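Local structure of uncharacterized HTH-type transcriptional regulator HI_0893 (3QKX) at residues Q84-W89 against I174-I179. The protein probably binds DNA at cis-regulatory sites as a dimeric transcriptional regulator of the TetR family. Residues are numbered along the deposited sequence; the frame is centred on the assembly and turned at random.
Sequences QYRQMW and ILESVI. With SO4 (sulfate ion), chain F; SO4 (sulfate ion), chain D.
Arg86 and Glu176 form a bidentate salt bridge between helices 81-98 and 172-184. The grip is side-on: NE of Arg86 donates to OE1 of Glu176 at 3.0 Å, on that oxygen's syn lone pair, while NH2 of Arg86 reaches OE2 of Glu176, also at 3.0 Å, in a nearly straight bond (170°). Arg86 spans the gap with its chain extended from CG to NE, whereas Glu176 bends at chi2 (-66°) to bring its carboxylate back to the arginine. Along its NH1/NH2 side the guanidinium also hydrogen-bonds a sulfate, probably from the crystallisation liquor, so NH2 of Arg86 is shared between Glu176 OE2 and sulfate O3 (2.9 Å); NH1 also pairs with Glu83.

Beside this polar pair, Ile179 and Trp89 carry most of the apolar contact. CG1 of Ile179 lies over one face of the indole, 3.5 Å from CD2 of Trp89, in a CH-pi contact, and CG2 of Ile179 lies 3.9 Å from CB of Arg86. Val178 CG1 touches Trp89 CZ2 at 3.8 Å. The indole is hydrogen-bonded through NE1 to Thr155. The edge of the Tyr85 ring meets the carbonyl O of Ile179, 3.5 Å from CE2 of Tyr85, and the Tyr85 hydroxyl is hydrogen-bonded to Ser182.

The axes of segments 84-89 and 174-179 come within 10.8 Å, with 124° between their N-to-C directions. This is helix-helix packing within the all-helical C-terminal domain of a TetR-family regulator, near the second subunit, whose Ile147 packs on Val178.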
loop_
_atom_site.group_PDB
_atom_site.type_symbol
_atom_site.label_atom_id
_atom_site.label_comp_id
_atom_site.label_asym_id
_atom_site.label_seq_id
_atom_site.Cartn_x
_atom_site.Cartn_y
_atom_site.Cartn_z
ATOM N N GLN A 84 7.504 -21.611 -7.898
ATOM C CA GLN A 84 6.526 -21.513 -6.829
ATOM C C GLN A 84 6.280 -20.059 -6.492
ATOM O O GLN A 84 5.157 -19.652 -6.295
ATOM C CB GLN A 84 6.979 -22.274 -5.578
ATOM C CG GLN A 84 7.028 -23.784 -5.757
ATOM C CD GLN A 84 7.699 -24.504 -4.584
ATOM O OE1 GLN A 84 7.739 -23.991 -3.458
ATOM N NE2 GLN A 84 8.210 -25.701 -4.844
ATOM N N TYR A 85 7.345 -19.275 -6.442
ATOM C CA TYR A 85 7.229 -17.855 -6.189
ATOM C C TYR A 85 6.538 -17.144 -7.365
ATOM O O TYR A 85 5.685 -16.319 -7.151
ATOM C CB TYR A 85 8.595 -17.240 -5.909
ATOM C CG TYR A 85 8.562 -15.725 -5.861
ATOM C CD1 TYR A 85 8.236 -15.057 -4.708
ATOM C CD2 TYR A 85 8.915 -14.970 -6.975
ATOM C CE1 TYR A 85 8.208 -13.638 -4.678
ATOM C CE2 TYR A 85 8.884 -13.589 -6.946
ATOM C CZ TYR A 85 8.525 -12.934 -5.801
ATOM O OH TYR A 85 8.510 -11.555 -5.800
ATOM N N ARG A 86 6.925 -17.482 -8.589
ATOM C CA ARG A 86 6.328 -16.901 -9.780
ATOM C C ARG A 86 4.842 -17.203 -9.866
ATOM O O ARG A 86 4.060 -16.329 -10.182
ATOM C CB ARG A 86 7.050 -17.421 -11.015
ATOM C CG ARG A 86 6.467 -16.992 -12.347
ATOM C CD ARG A 86 7.490 -17.156 -13.432
ATOM N NE ARG A 86 6.897 -16.984 -14.741
ATOM C CZ ARG A 86 6.367 -17.950 -15.495
ATOM N NH1 ARG A 86 6.322 -19.232 -15.099
ATOM N NH2 ARG A 86 5.840 -17.621 -16.669
ATOM N N GLN A 87 4.448 -18.428 -9.555
ATOM C CA GLN A 87 3.018 -18.773 -9.492
ATOM C C GLN A 87 2.291 -17.889 -8.490
ATOM O O GLN A 87 1.219 -17.390 -8.781
ATOM C CB GLN A 87 2.841 -20.228 -9.087
ATOM C CG GLN A 87 1.383 -20.749 -9.113
ATOM C CD GLN A 87 0.822 -20.749 -10.508
ATOM O OE1 GLN A 87 1.278 -21.495 -11.347
ATOM N NE2 GLN A 87 -0.118 -19.861 -10.776
HETATM N N MSE A 88 2.866 -17.727 -7.302
HETATM C CA MSE A 88 2.239 -16.915 -6.261
HETATM C C MSE A 88 2.126 -15.460 -6.705
HETATM O O MSE A 88 1.126 -14.814 -6.439
HETATM C CB MSE A 88 3.012 -17.007 -4.932
HETATM C CG MSE A 88 2.743 -18.277 -4.161
HETATM SE SE MSE A 88 3.530 -18.218 -2.367
HETATM C CE MSE A 88 5.430 -18.284 -2.828
ATOM N N TRP A 89 3.148 -14.947 -7.379
ATOM C CA TRP A 89 3.103 -13.576 -7.908
ATOM C C TRP A 89 1.935 -13.421 -8.881
ATOM O O TRP A 89 1.146 -12.501 -8.765
ATOM C CB TRP A 89 4.419 -13.229 -8.616
ATOM C CG TRP A 89 4.640 -11.765 -8.757
ATOM C CD1 TRP A 89 5.395 -10.986 -7.954
ATOM C CD2 TRP A 89 4.102 -10.909 -9.759
ATOM N NE1 TRP A 89 5.349 -9.684 -8.371
ATOM C CE2 TRP A 89 4.547 -9.607 -9.473
ATOM C CE3 TRP A 89 3.256 -11.108 -10.865
ATOM C CZ2 TRP A 89 4.216 -8.531 -10.246
ATOM C CZ3 TRP A 89 2.915 -10.034 -11.614
ATOM C CH2 TRP A 89 3.402 -8.748 -11.312
ATOM N N ILE A 174 7.650 -7.214 -19.321
ATOM C CA ILE A 174 7.713 -6.340 -18.144
ATOM C C ILE A 174 7.261 -7.084 -16.876
ATOM O O ILE A 174 7.960 -7.036 -15.857
ATOM C CB ILE A 174 6.908 -5.002 -18.353
ATOM C CG1 ILE A 174 7.602 -4.117 -19.402
ATOM C CG2 ILE A 174 6.791 -4.226 -17.066
ATOM C CD1 ILE A 174 6.736 -2.968 -19.963
ATOM N N LEU A 175 6.142 -7.807 -16.940
ATOM C CA LEU A 175 5.676 -8.580 -15.755
ATOM C C LEU A 175 6.690 -9.627 -15.294
ATOM O O LEU A 175 6.874 -9.820 -14.091
ATOM C CB LEU A 175 4.333 -9.275 -16.000
ATOM C CG LEU A 175 3.035 -8.507 -15.704
ATOM C CD1 LEU A 175 3.119 -7.045 -16.051
ATOM C CD2 LEU A 175 1.875 -9.157 -16.472
ATOM N N GLU A 176 7.342 -10.296 -16.243
ATOM C CA GLU A 176 8.362 -11.288 -15.910
ATOM C C GLU A 176 9.596 -10.620 -15.340
ATOM O O GLU A 176 10.212 -11.134 -14.391
ATOM C CB GLU A 176 8.763 -12.107 -17.154
ATOM C CG GLU A 176 7.633 -12.941 -17.797
ATOM C CD GLU A 176 7.122 -14.078 -16.937
ATOM O OE1 GLU A 176 7.768 -14.413 -15.925
ATOM O OE2 GLU A 176 6.066 -14.656 -17.287
ATOM N N SER A 177 9.970 -9.480 -15.914
ATOM C CA SER A 177 11.051 -8.679 -15.348
ATOM C C SER A 177 10.789 -8.367 -13.886
ATOM O O SER A 177 11.634 -8.633 -13.063
ATOM C CB SER A 177 11.272 -7.395 -16.139
ATOM O OG SER A 177 12.177 -7.615 -17.210
ATOM N N VAL A 178 9.589 -7.896 -13.555
ATOM C CA VAL A 178 9.243 -7.610 -12.150
ATOM C C VAL A 178 9.217 -8.871 -11.285
ATOM O O VAL A 178 9.690 -8.858 -10.154
ATOM C CB VAL A 178 7.895 -6.892 -12.013
ATOM C CG1 VAL A 178 7.569 -6.712 -10.584
ATOM C CG2 VAL A 178 7.913 -5.543 -12.723
ATOM N N ILE A 179 8.685 -9.967 -11.815
ATOM C CA ILE A 179 8.700 -11.237 -11.081
ATOM C C ILE A 179 10.129 -11.666 -10.758
ATOM O O ILE A 179 10.436 -11.987 -9.641
ATOM C CB ILE A 179 8.034 -12.371 -11.853
ATOM C CG1 ILE A 179 6.530 -12.211 -11.856
ATOM C CG2 ILE A 179 8.353 -13.720 -11.195
ATOM C CD1 ILE A 179 5.807 -13.086 -12.932
HETATM S S SO4 F . 4.565 -20.664 -17.916
HETATM O O1 SO4 F . 4.016 -21.483 -16.829
HETATM O O2 SO4 F . 6.012 -20.496 -17.767
HETATM O O3 SO4 F . 3.896 -19.359 -17.914
HETATM O O4 SO4 F . 4.323 -21.308 -19.203
HETATM S S SO4 D . 15.786 -7.397 -17.404
HETATM O O1 SO4 D . 16.980 -8.180 -17.038
HETATM O O2 SO4 D . 16.079 -5.960 -17.379
HETATM O O3 SO4 D . 14.668 -7.749 -16.527
HETATM O O4 SO4 D . 15.404 -7.730 -18.776
#